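Local coordinates for protein YECBM32 (Yersinia enterocolitica, PDB 2JDA) that binds polygalacturonic acid, the pectin backbone of plant cell walls, in the bacterial periplasm as a calcium-containing carbohydrate-binding module of family 32, at residues V62-T67 with A127-A132; E68-F73 with G90-S95; G42-Q47 with L115-T120; N58-P63 with S135-P140. All blocks are in the same frame, centred on the assembly; numbering follows the deposited sequence.

Contact 1 (V62-T67 with A127-A132). With CA (calcium ion), chain C.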
loop_
_atom_site.group_PDB
_atom_site.type_symbol
_atom_site.label_atom_id
_atom_site.label_comp_id
_atom_site.label_asym_id
_atom_site.label_seq_id
_atom_site.Cartn_x
_atom_site.Cartn_y
_atom_site.Cartn_z
ATOM N N VAL A 62 2.174 3.315 -5.331
ATOM C CA VAL A 62 2.302 4.613 -5.987
ATOM C C VAL A 62 2.066 5.681 -4.906
ATOM O O VAL A 62 0.946 6.146 -4.719
ATOM C CB VAL A 62 1.328 4.726 -7.165
ATOM C CG1 VAL A 62 1.585 6.051 -7.927
ATOM C CG2 VAL A 62 1.405 3.493 -8.095
ATOM N N PRO A 63 3.093 6.039 -4.167
ATOM C CA PRO A 63 2.925 7.014 -3.099
ATOM C C PRO A 63 2.747 8.425 -3.663
ATOM O O PRO A 63 3.247 8.735 -4.742
ATOM C CB PRO A 63 4.192 6.843 -2.259
ATOM C CG PRO A 63 5.217 6.383 -3.236
ATOM C CD PRO A 63 4.483 5.515 -4.202
ATOM N N PHE A 64 2.106 9.285 -2.898
ATOM C CA PHE A 64 1.888 10.688 -3.266
ATOM C C PHE A 64 3.160 11.501 -3.183
ATOM O O PHE A 64 3.927 11.372 -2.221
ATOM C CB PHE A 64 0.861 11.249 -2.267
ATOM C CG PHE A 64 0.453 12.684 -2.501
ATOM C CD1 PHE A 64 -0.165 13.079 -3.676
ATOM C CD2 PHE A 64 0.650 13.624 -1.490
ATOM C CE1 PHE A 64 -0.559 14.417 -3.852
ATOM C CE2 PHE A 64 0.255 14.957 -1.676
ATOM C CZ PHE A 64 -0.341 15.318 -2.853
ATOM N N LYS A 65 3.386 12.349 -4.188
ATOM C CA LYS A 65 4.571 13.256 -4.244
ATOM C C LYS A 65 5.866 12.536 -3.923
ATOM O O LYS A 65 6.642 12.942 -3.050
ATOM C CB LYS A 65 4.360 14.480 -3.331
ATOM C CG LYS A 65 3.223 15.452 -3.728
ATOM C CD LYS A 65 3.200 16.715 -2.801
ATOM C CE LYS A 65 2.366 17.823 -3.413
ATOM N NZ LYS A 65 2.176 19.001 -2.481
ATOM N N PRO A 66 6.120 11.440 -4.637
ATOM C CA PRO A 66 7.217 10.544 -4.276
ATOM C C PRO A 66 8.600 11.175 -4.337
ATOM O O PRO A 66 9.465 10.778 -3.550
ATOM C CB PRO A 66 7.113 9.441 -5.303
ATOM C CG PRO A 66 6.396 10.056 -6.477
ATOM C CD PRO A 66 5.436 11.049 -5.878
ATOM N N THR A 67 8.825 12.139 -5.240
ATOM C CA THR A 67 10.167 12.727 -5.319
ATOM C C THR A 67 10.445 13.734 -4.220
ATOM O O THR A 67 11.597 14.119 -4.022
ATOM C CB THR A 67 10.441 13.369 -6.692
ATOM O OG1 THR A 67 9.562 14.497 -6.898
ATOM C CG2 THR A 67 10.266 12.377 -7.870
ATOM N N ALA A 127 0.218 9.176 2.518
ATOM C CA ALA A 127 -0.663 9.426 1.394
ATOM C C ALA A 127 -0.247 8.517 0.223
ATOM O O ALA A 127 0.913 8.521 -0.178
ATOM C CB ALA A 127 -0.624 10.914 1.000
ATOM N N ILE A 128 -1.187 7.756 -0.298
ATOM C CA ILE A 128 -0.942 6.757 -1.333
ATOM C C ILE A 128 -1.951 6.944 -2.451
ATOM O O ILE A 128 -3.143 6.882 -2.217
ATOM C CB ILE A 128 -0.957 5.318 -0.763
ATOM C CG1 ILE A 128 0.104 5.161 0.330
ATOM C CG2 ILE A 128 -0.734 4.356 -1.869
ATOM C CD1 ILE A 128 0.027 3.843 1.162
ATOM N N ASN A 129 -1.448 7.160 -3.667
ATOM C CA ASN A 129 -2.338 7.324 -4.812
ATOM C C ASN A 129 -2.972 6.015 -5.241
ATOM O O ASN A 129 -4.167 5.952 -5.603
ATOM C CB ASN A 129 -1.589 7.918 -6.005
ATOM C CG ASN A 129 -1.019 9.307 -5.761
ATOM O OD1 ASN A 129 -1.481 10.063 -4.915
ATOM N ND2 ASN A 129 0.051 9.658 -6.536
ATOM N N GLU A 130 -2.189 4.936 -5.256
ATOM C CA GLU A 130 -2.672 3.674 -5.765
ATOM C C GLU A 130 -1.799 2.536 -5.225
ATOM O O GLU A 130 -0.601 2.666 -4.950
ATOM C CB GLU A 130 -2.603 3.692 -7.295
ATOM C CG GLU A 130 -3.563 2.783 -7.971
ATOM C CD GLU A 130 -5.048 3.139 -7.854
ATOM O OE1 GLU A 130 -5.558 4.278 -7.594
ATOM O OE2 GLU A 130 -5.724 2.162 -7.950
ATOM N N ILE A 131 -2.477 1.423 -4.978
ATOM C CA ILE A 131 -1.863 0.164 -4.686
ATOM C C ILE A 131 -2.535 -0.891 -5.531
ATOM O O ILE A 131 -3.747 -0.910 -5.711
ATOM C CB ILE A 131 -1.989 -0.142 -3.199
ATOM C CG1 ILE A 131 -1.087 -1.276 -2.762
ATOM C CG2 ILE A 131 -3.362 -0.394 -2.836
ATOM C CD1 ILE A 131 -0.529 -0.963 -1.340
ATOM N N ALA A 132 -1.745 -1.833 -6.006
ATOM C CA ALA A 132 -2.306 -2.995 -6.711
ATOM C C ALA A 132 -1.529 -4.248 -6.282
ATOM O O ALA A 132 -0.354 -4.154 -5.885
ATOM C CB ALA A 132 -2.262 -2.813 -8.200
HETATM CA CA CA C . -6.302 6.372 -6.584
HETATM O O HOH W 1 1.702 12.188 -6.512
#

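Contact 2 (E68-F73 with G90-S95)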
loop_
_atom_site.group_PDB
_atom_site.type_symbol
_atom_site.label_atom_id
_atom_site.label_comp_id
_atom_site.label_asym_id
_atom_site.label_seq_id
_atom_site.Cartn_x
_atom_site.Cartn_y
_atom_site.Cartn_z
ATOM N N GLU A 68 9.404 14.137 -3.489
ATOM C CA GLU A 68 9.538 14.996 -2.318
ATOM C C GLU A 68 9.484 14.300 -0.994
ATOM O O GLU A 68 9.962 14.820 -0.031
ATOM C CB GLU A 68 8.427 16.044 -2.347
ATOM C CG GLU A 68 8.478 16.970 -3.558
ATOM C CD GLU A 68 7.289 17.925 -3.699
ATOM O OE1 GLU A 68 6.539 18.172 -2.739
ATOM O OE2 GLU A 68 7.085 18.439 -4.818
ATOM N N ARG A 69 8.822 13.129 -0.910
ATOM C CA ARG A 69 8.421 12.545 0.340
ATOM C C ARG A 69 8.596 11.030 0.271
ATOM O O ARG A 69 8.000 10.386 -0.619
ATOM C CB ARG A 69 6.930 12.801 0.610
ATOM C CG ARG A 69 6.550 14.252 0.514
ATOM C CD ARG A 69 5.133 14.482 0.853
ATOM N NE ARG A 69 4.826 15.896 0.766
ATOM C CZ ARG A 69 3.606 16.383 0.929
ATOM N NH1 ARG A 69 2.593 15.574 1.193
ATOM N NH2 ARG A 69 3.412 17.689 0.820
ATOM N N LYS A 70 9.351 10.481 1.220
ATOM C CA LYS A 70 9.518 9.025 1.346
ATOM C C LYS A 70 8.619 8.527 2.471
ATOM O O LYS A 70 8.720 8.963 3.597
ATOM C CB LYS A 70 10.967 8.697 1.704
ATOM C CG LYS A 70 11.957 9.024 0.620
ATOM C CD LYS A 70 13.256 8.294 0.847
ATOM C CE LYS A 70 14.198 9.127 1.549
ATOM N NZ LYS A 70 15.062 9.738 0.496
ATOM N N LEU A 71 7.727 7.615 2.142
ATOM C CA LEU A 71 6.755 7.052 3.069
ATOM C C LEU A 71 7.392 5.900 3.817
ATOM O O LEU A 71 7.999 5.012 3.189
ATOM C CB LEU A 71 5.545 6.544 2.275
ATOM C CG LEU A 71 4.446 5.852 3.069
ATOM C CD1 LEU A 71 3.725 6.813 3.935
ATOM C CD2 LEU A 71 3.515 5.186 2.088
ATOM N N LYS A 72 7.228 5.902 5.123
ATOM C CA LYS A 72 7.684 4.843 5.987
ATOM C C LYS A 72 6.508 3.913 6.214
ATOM O O LYS A 72 5.413 4.380 6.577
ATOM C CB LYS A 72 8.158 5.395 7.310
ATOM C CG LYS A 72 9.209 6.433 7.194
ATOM C CD LYS A 72 9.587 7.006 8.560
ATOM C CE LYS A 72 10.060 8.464 8.505
ATOM N NZ LYS A 72 9.389 9.113 9.693
ATOM N N PHE A 73 6.697 2.603 6.034
ATOM C CA PHE A 73 5.623 1.653 6.171
ATOM C C PHE A 73 6.082 0.237 6.362
ATOM O O PHE A 73 7.238 -0.084 6.118
ATOM C CB PHE A 73 4.685 1.735 4.945
ATOM C CG PHE A 73 5.287 1.229 3.641
ATOM C CD1 PHE A 73 4.839 0.037 3.058
ATOM C CD2 PHE A 73 6.297 1.907 2.990
ATOM C CE1 PHE A 73 5.406 -0.416 1.922
ATOM C CE2 PHE A 73 6.872 1.425 1.841
ATOM C CZ PHE A 73 6.379 0.256 1.290
ATOM N N GLY A 90 9.300 -1.660 8.343
ATOM C CA GLY A 90 10.175 -0.493 8.366
ATOM C C GLY A 90 10.816 -0.179 7.013
ATOM O O GLY A 90 11.984 0.200 6.946
ATOM N N LEU A 91 10.070 -0.342 5.940
ATOM C CA LEU A 91 10.453 0.083 4.604
ATOM C C LEU A 91 10.274 1.576 4.411
ATOM O O LEU A 91 9.465 2.179 5.100
ATOM C CB LEU A 91 9.540 -0.573 3.520
ATOM C CG LEU A 91 9.526 -2.086 3.492
ATOM C CD1 LEU A 91 8.582 -2.619 2.483
ATOM C CD2 LEU A 91 10.898 -2.590 3.128
ATOM N N GLU A 92 10.982 2.160 3.460
ATOM C CA GLU A 92 10.678 3.490 2.943
ATOM C C GLU A 92 10.511 3.406 1.449
ATOM O O GLU A 92 11.290 2.708 0.770
ATOM C CB GLU A 92 11.829 4.440 3.209
ATOM C CG GLU A 92 12.010 4.939 4.608
ATOM C CD GLU A 92 13.108 6.005 4.568
ATOM O OE1 GLU A 92 12.848 7.138 4.888
ATOM O OE2 GLU A 92 14.227 5.692 4.107
ATOM N N THR A 93 9.576 4.150 0.893
ATOM C CA THR A 93 9.454 4.293 -0.547
ATOM C C THR A 93 10.624 5.105 -1.084
ATOM O O THR A 93 11.255 5.886 -0.400
ATOM C CB THR A 93 8.140 4.919 -1.005
ATOM O OG1 THR A 93 7.970 6.243 -0.444
ATOM C CG2 THR A 93 6.981 4.046 -0.577
ATOM N N SER A 94 10.893 4.899 -2.348
ATOM C CA SER A 94 11.943 5.622 -3.045
ATOM C C SER A 94 11.465 6.992 -3.484
ATOM O O SER A 94 10.311 7.179 -3.855
ATOM C CB SER A 94 12.372 4.823 -4.262
ATOM O OG SER A 94 13.378 5.539 -4.962
ATOM N N SER A 95 12.377 7.956 -3.482
ATOM C CA SER A 95 12.123 9.275 -4.051
ATOM C C SER A 95 12.757 9.459 -5.426
ATOM O O SER A 95 12.776 10.575 -5.935
ATOM C CB SER A 95 12.596 10.365 -3.091
ATOM O OG SER A 95 13.974 10.249 -2.753
HETATM O O HOH W 2 8.328 8.165 -2.172
HETATM O O HOH W 3 10.755 8.464 5.503
HETATM O O HOH W 4 14.354 12.311 -0.909
#

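Contact 3 (G42-Q47 with L115-T120)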
loop_
_atom_site.group_PDB
_atom_site.type_symbol
_atom_site.label_atom_id
_atom_site.label_comp_id
_atom_site.label_asym_id
_atom_site.label_seq_id
_atom_site.Cartn_x
_atom_site.Cartn_y
_atom_site.Cartn_z
ATOM N N GLY A 42 -0.501 10.562 11.282
ATOM C CA GLY A 42 0.016 9.757 12.353
ATOM C C GLY A 42 0.194 8.314 11.948
ATOM O O GLY A 42 0.154 7.996 10.754
ATOM N N GLU A 43 0.455 7.442 12.878
ATOM C CA GLU A 43 0.607 6.028 12.571
ATOM C C GLU A 43 -0.781 5.534 12.209
ATOM O O GLU A 43 -1.732 5.652 12.995
ATOM C CB GLU A 43 1.197 5.236 13.733
ATOM C CG GLU A 43 2.684 5.456 13.923
ATOM C CD GLU A 43 3.258 4.603 15.082
ATOM O OE1 GLU A 43 2.915 3.391 15.109
ATOM O OE2 GLU A 43 4.133 5.208 15.757
ATOM N N SER A 44 -0.880 4.974 11.009
ATOM C CA SER A 44 -2.132 4.658 10.373
ATOM C C SER A 44 -2.054 3.241 9.770
ATOM O O SER A 44 -0.982 2.588 9.799
ATOM C CB SER A 44 -2.410 5.680 9.308
ATOM O OG SER A 44 -2.500 6.981 9.840
ATOM N N TRP A 45 -3.139 2.791 9.195
ATOM C CA TRP A 45 -3.120 1.535 8.442
ATOM C C TRP A 45 -4.195 1.593 7.394
ATOM O O TRP A 45 -5.197 2.274 7.539
ATOM C CB TRP A 45 -3.268 0.270 9.334
ATOM C CG TRP A 45 -4.459 0.246 10.205
ATOM C CD1 TRP A 45 -4.548 0.722 11.476
ATOM C CD2 TRP A 45 -5.794 -0.104 9.820
ATOM N NE1 TRP A 45 -5.849 0.622 11.925
ATOM C CE2 TRP A 45 -6.629 0.122 10.920
ATOM C CE3 TRP A 45 -6.364 -0.633 8.652
ATOM C CZ2 TRP A 45 -7.992 -0.134 10.894
ATOM C CZ3 TRP A 45 -7.717 -0.920 8.646
ATOM C CH2 TRP A 45 -8.522 -0.656 9.755
ATOM N N VAL A 46 -3.966 0.857 6.306
ATOM C CA VAL A 46 -4.941 0.642 5.239
ATOM C C VAL A 46 -4.904 -0.829 4.894
ATOM O O VAL A 46 -3.814 -1.429 4.791
ATOM C CB VAL A 46 -4.660 1.580 4.050
ATOM C CG1 VAL A 46 -3.282 1.369 3.410
ATOM C CG2 VAL A 46 -5.777 1.432 3.000
ATOM N N GLN A 47 -6.091 -1.421 4.785
ATOM C CA GLN A 47 -6.245 -2.871 4.646
ATOM C C GLN A 47 -7.037 -3.186 3.405
ATOM O O GLN A 47 -8.088 -2.634 3.172
ATOM C CB GLN A 47 -6.909 -3.452 5.874
ATOM C CG GLN A 47 -7.179 -4.948 5.829
ATOM C CD GLN A 47 -7.819 -5.436 7.099
ATOM O OE1 GLN A 47 -7.202 -5.330 8.152
ATOM N NE2 GLN A 47 -9.073 -5.929 7.023
ATOM N N LEU A 115 -1.136 -2.430 5.152
ATOM C CA LEU A 115 0.015 -1.565 5.298
ATOM C C LEU A 115 -0.166 -0.750 6.559
ATOM O O LEU A 115 -1.180 -0.070 6.718
ATOM C CB LEU A 115 0.195 -0.617 4.112
ATOM C CG LEU A 115 0.855 -1.212 2.875
ATOM C CD1 LEU A 115 -0.026 -2.213 2.246
ATOM C CD2 LEU A 115 1.164 -0.125 1.880
ATOM N N ASP A 116 0.799 -0.843 7.470
ATOM C CA ASP A 116 0.864 0.036 8.628
ATOM C C ASP A 116 1.828 1.147 8.204
ATOM O O ASP A 116 2.945 0.866 7.740
ATOM C CB ASP A 116 1.394 -0.680 9.860
ATOM C CG ASP A 116 0.495 -1.801 10.358
ATOM O OD1 ASP A 116 -0.712 -1.921 9.924
ATOM O OD2 ASP A 116 0.952 -2.647 11.184
ATOM N N THR A 117 1.415 2.399 8.317
ATOM C CA THR A 117 2.169 3.519 7.756
ATOM C C THR A 117 2.540 4.483 8.878
ATOM O O THR A 117 1.828 4.632 9.868
ATOM C CB THR A 117 1.388 4.251 6.654
ATOM O OG1 THR A 117 0.199 4.836 7.187
ATOM C CG2 THR A 117 0.930 3.288 5.566
ATOM N N PHE A 118 3.666 5.163 8.685
ATOM C CA PHE A 118 4.290 5.968 9.744
ATOM C C PHE A 118 4.589 7.392 9.310
ATOM O O PHE A 118 5.412 8.071 9.970
ATOM C CB PHE A 118 5.573 5.279 10.249
ATOM C CG PHE A 118 5.371 3.851 10.648
ATOM C CD1 PHE A 118 4.911 3.520 11.886
ATOM C CD2 PHE A 118 5.601 2.822 9.766
ATOM C CE1 PHE A 118 4.660 2.197 12.220
ATOM C CE2 PHE A 118 5.371 1.477 10.121
ATOM C CZ PHE A 118 4.870 1.197 11.316
ATOM N N GLY A 119 3.921 7.874 8.243
ATOM C CA GLY A 119 4.179 9.196 7.704
ATOM C C GLY A 119 5.386 9.204 6.821
ATOM O O GLY A 119 5.900 8.155 6.428
ATOM N N THR A 120 5.858 10.414 6.503
ATOM C CA THR A 120 7.013 10.557 5.637
ATOM C C THR A 120 8.127 11.260 6.386
ATOM O O THR A 120 8.037 11.569 7.611
ATOM C CB THR A 120 6.687 11.335 4.370
ATOM O OG1 THR A 120 6.410 12.742 4.677
ATOM C CG2 THR A 120 5.487 10.814 3.673
#

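Contact 4 (N58-P63 with S135-P140)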
loop_
_atom_site.group_PDB
_atom_site.type_symbol
_atom_site.label_atom_id
_atom_site.label_comp_id
_atom_site.label_asym_id
_atom_site.label_seq_id
_atom_site.Cartn_x
_atom_site.Cartn_y
_atom_site.Cartn_z
ATOM N N ASN A 58 3.505 -9.853 -5.829
ATOM C CA ASN A 58 4.050 -8.496 -5.843
ATOM C C ASN A 58 3.001 -7.497 -5.376
ATOM O O ASN A 58 1.818 -7.819 -5.352
ATOM C CB ASN A 58 4.669 -8.099 -7.179
ATOM C CG ASN A 58 3.712 -7.737 -8.226
ATOM O OD1 ASN A 58 2.827 -6.911 -8.015
ATOM N ND2 ASN A 58 3.877 -8.338 -9.414
ATOM N N ILE A 59 3.471 -6.329 -4.976
ATOM C CA ILE A 59 2.608 -5.193 -4.678
ATOM C C ILE A 59 3.172 -3.993 -5.427
ATOM O O ILE A 59 4.342 -3.657 -5.288
ATOM C CB ILE A 59 2.559 -4.933 -3.170
ATOM C CG1 ILE A 59 1.914 -6.101 -2.425
ATOM C CG2 ILE A 59 1.852 -3.614 -2.900
ATOM C CD1 ILE A 59 2.258 -6.206 -0.913
ATOM N N LEU A 60 2.316 -3.329 -6.185
ATOM C CA LEU A 60 2.609 -2.034 -6.793
ATOM C C LEU A 60 2.165 -0.947 -5.804
ATOM O O LEU A 60 1.018 -0.940 -5.388
ATOM C CB LEU A 60 1.856 -1.885 -8.114
ATOM C CG LEU A 60 1.899 -0.460 -8.724
ATOM C CD1 LEU A 60 3.253 -0.108 -9.264
ATOM C CD2 LEU A 60 0.852 -0.310 -9.820
ATOM N N ILE A 61 3.056 -0.044 -5.451
ATOM C CA ILE A 61 2.760 1.100 -4.603
ATOM C C ILE A 61 3.131 2.384 -5.326
ATOM O O ILE A 61 4.210 2.520 -5.894
ATOM C CB ILE A 61 3.394 0.968 -3.190
ATOM C CG1 ILE A 61 2.872 2.091 -2.303
ATOM C CG2 ILE A 61 4.923 0.921 -3.233
ATOM C CD1 ILE A 61 3.259 1.947 -0.846
ATOM N N VAL A 62 2.174 3.315 -5.331
ATOM C CA VAL A 62 2.302 4.613 -5.987
ATOM C C VAL A 62 2.066 5.681 -4.906
ATOM O O VAL A 62 0.946 6.146 -4.719
ATOM C CB VAL A 62 1.328 4.726 -7.165
ATOM C CG1 VAL A 62 1.585 6.051 -7.927
ATOM C CG2 VAL A 62 1.405 3.493 -8.095
ATOM N N PRO A 63 3.093 6.039 -4.167
ATOM C CA PRO A 63 2.925 7.014 -3.099
ATOM C C PRO A 63 2.747 8.425 -3.663
ATOM O O PRO A 63 3.247 8.735 -4.742
ATOM C CB PRO A 63 4.192 6.843 -2.259
ATOM C CG PRO A 63 5.217 6.383 -3.236
ATOM C CD PRO A 63 4.483 5.515 -4.202
ATOM N N SER A 135 0.725 -6.956 -9.893
ATOM C CA SER A 135 0.749 -6.052 -11.026
ATOM C C SER A 135 1.697 -6.526 -12.110
ATOM O O SER A 135 2.750 -7.069 -11.846
ATOM C CB SER A 135 1.210 -4.716 -10.511
ATOM O OG SER A 135 1.378 -3.739 -11.521
ATOM N N ALA A 136 1.299 -6.257 -13.348
ATOM C CA ALA A 136 2.172 -6.411 -14.512
ATOM C C ALA A 136 2.935 -5.128 -14.893
ATOM O O ALA A 136 3.549 -5.072 -15.953
ATOM C CB ALA A 136 1.352 -6.915 -15.682
ATOM N N ALA A 137 2.948 -4.122 -14.032
ATOM C CA ALA A 137 3.671 -2.880 -14.309
ATOM C C ALA A 137 5.104 -3.164 -14.757
ATOM O O ALA A 137 5.770 -4.038 -14.222
ATOM C CB ALA A 137 3.658 -1.994 -13.129
ATOM N N ALA A 138 5.550 -2.384 -15.744
ATOM C CA ALA A 138 6.871 -2.488 -16.338
ATOM C C ALA A 138 7.842 -1.641 -15.543
ATOM O O ALA A 138 8.283 -0.566 -15.945
ATOM C CB ALA A 138 6.786 -2.056 -17.819
ATOM N N LEU A 139 8.135 -2.156 -14.344
ATOM C CA LEU A 139 8.979 -1.527 -13.381
ATOM C C LEU A 139 9.936 -2.580 -12.835
ATOM O O LEU A 139 9.571 -3.764 -12.768
ATOM C CB LEU A 139 8.140 -1.026 -12.205
ATOM C CG LEU A 139 7.142 0.096 -12.494
ATOM C CD1 LEU A 139 6.340 0.308 -11.252
ATOM C CD2 LEU A 139 7.864 1.367 -12.904
ATOM N N PRO A 140 11.159 -2.190 -12.463
ATOM C CA PRO A 140 12.085 -3.190 -11.908
ATOM C C PRO A 140 11.572 -3.738 -10.569
ATOM O O PRO A 140 11.001 -3.004 -9.756
ATOM C CB PRO A 140 13.371 -2.410 -11.691
ATOM C CG PRO A 140 12.960 -1.046 -11.491
ATOM C CD PRO A 140 11.773 -0.836 -12.445
#

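Contact 1 (V62-T67 with A127-A132)
V62 pairs with E130 and P63 with I128 in an antiparallel ladder whose register slips by one residue, because N129 and E130 both lie opposite V62 in a classic beta bulge. The carbonyl of V62 serves both: N129 N donates to V62 O at 2.8 Å, while E130 N reaches the same oxygen in a weak bond of 3.4 Å. In return V62 N donates to E130 O at 2.9 Å. Past P63, which has no N-H to give, F64 N makes a nearly straight bond to A127 O (3.1 Å, 173° at the hydrogen). The side chains of V62 and E130 run alongside each other in the same direction, touching through their CB atoms. F64 has its CG anti to the backbone N (chi1 -178°), which sets the ring beside N129: OD1 lies at the ring edge, 3.5 Å from F64 CD1, with amide and ring planes 78° apart. F64 CB meanwhile packs on A127 CB. The other end of the amide, N129 ND2, donates to a water that also accepts from K65 N. R37 makes a cation-pi contact with the F64 ring. The bulge leaves N129 O pointing away from the ladder, where it binds the calcium ion at 2.4 Å together with E130 OE1; N28, D31, D33 and T36 complete the site, and E130 OE2 accepts from G32 N. Metal ligation and strand pairing thus meet at the bulge, consistent with a structural role for the calcium.

Contact 2 (E68-F73 with G90-S95)
The open end of the beta hairpin made by strands 71-78 and 85-92 is joined here, with F73 paired to L91 and K72 to E92. F73 N donates to L91 O at 3.0 Å and L91 N to F73 O at 2.8 Å, and the L91 CB-H group rests over one face of the F73 ring in a CH-pi contact, 4.1 Å from the centroid and displaced toward the rim. The ring is placed there by its CG standing between the backbone N and the carbonyl carbon (chi1 69°); T93 CG2 touches the same ring at CE2. On the other face of the hairpin K72 and E92 lie side by side, CG against CG, and K72 NZ makes a weak hydrogen bond to T120 O. This hairpin forms one edge of the five-stranded antiparallel sheet of the F5/8 type C beta-sandwich, with 85-92 outermost within the chain. Beyond the regular pairing a side chain replaces a backbone acceptor: L71 N donates to T93 OG1 (2.9 Å, 164° at the hydrogen), while T93 N returns a bond to L71 O at 2.9 Å. Water extends the junction. One molecule donates to both K70 O and E92 OE1, and another accepts from K70 NZ and is also hydrogen-bonded to S95 OG. The aliphatic part of K70 passes over the T93 carbonyl oxygen, its CD 3.4 Å from T93 O.

Contact 3 (G42-Q47 with L115-T120)
L115 starts the pairing against V46 with two backbone bonds, V46 N to L115 O at 3.0 Å and L115 N to V46 O at 2.9 Å. Their side chains lie next to each other and point the same way, V46 CG1 meeting L115 CB at 4.1 Å; W38 covers V46 from the facing sheet. D116 follows opposite W45 on the other face. Its OD1 comes within 3.4 Å of W45 CB, while the charge of that carboxylate is met by K114 in a salt bridge. A W45 chi1 of 55° swings the indole itself away from the 115-120 strand. T117 exchanges the next two bonds with S44: T117 N donates to S44 O at 2.8 Å and S44 N to T117 O at 3.0 Å. T117 OG1 leans on S44 CB at 3.5 Å and takes part in a weak bond with S126 OG, whereas S44 OG turns back to donate to G42 O. At F118 the ring presents its CD1-CE1 edge to E43, whose carboxylate is turned 60° to the ring plane and puts OE1 3.6 Å from F118 CE1. Central strands 44-50 and 112-120 thus meet in regular antiparallel register, with V46, L115, S44 and T117 directed inward and W45, D116 outward, as in the five-stranded sheet of an F5/8 type C (discoidin-like) beta-sandwich.

Contact 4 (N58-P63 with S135-P140)
N58 turns its amide along the backbone of S135 and uses both ends of it. N58 OD1 accepts from S135 N at 2.8 Å (150° at the hydrogen), and N58 ND2 donates to S135 O at 3.0 Å, arriving in the carbonyl plane on a lone pair. Two bonds to one residue fix the rotation of the amide, which a chi1 of 78° carries over to S135. L60, two residues on and directed to the same side, meets the side chain of S135: L60 CB lies 3.8 Å from S135 CB. Its CD1 branch reaches further along the loop to L139 CD1 at 3.7 Å, the two leucine side chains crossing at about a right angle, with A137 CB more loosely alongside at 4.3 Å from L60 CD1. The loop keeps its shape by an ST turn, in which S135 OG accepts from A137 N at 3.0 Å, and by an inverse gamma turn centred on A138. The contact lays the segment between strands 125-133 and 141-143 against the outer side of strand 53-63, while I59, pointing the other way, packs on I131 and I133 of strand 125-133 and F105 of strand 101-105.

Contacts 1 and 4 both start from strand 53-63, their ranges overlapping at V62 and P63, which touch only the partner in contact 1; their centres are about 11 Å apart. Contacts 2 and 3, centres again about 11 Å apart, belong to the other, five-stranded sheet, where strands 71-78 and 112-120 are neighbours. Along the chain contact 2 is nested within the loops closed by the other three, whereas contact 3 crosses contacts 1 and 4. I128 and I131 on L115 and I61 on F73 join the sheets. Contacts 3 and 4, centres about 19 Å apart, lie on opposite sides of the chain's centre. Residues distant in sequence thus probably hold the two sheets together, with calcium at the 53-63/125-133 pairing.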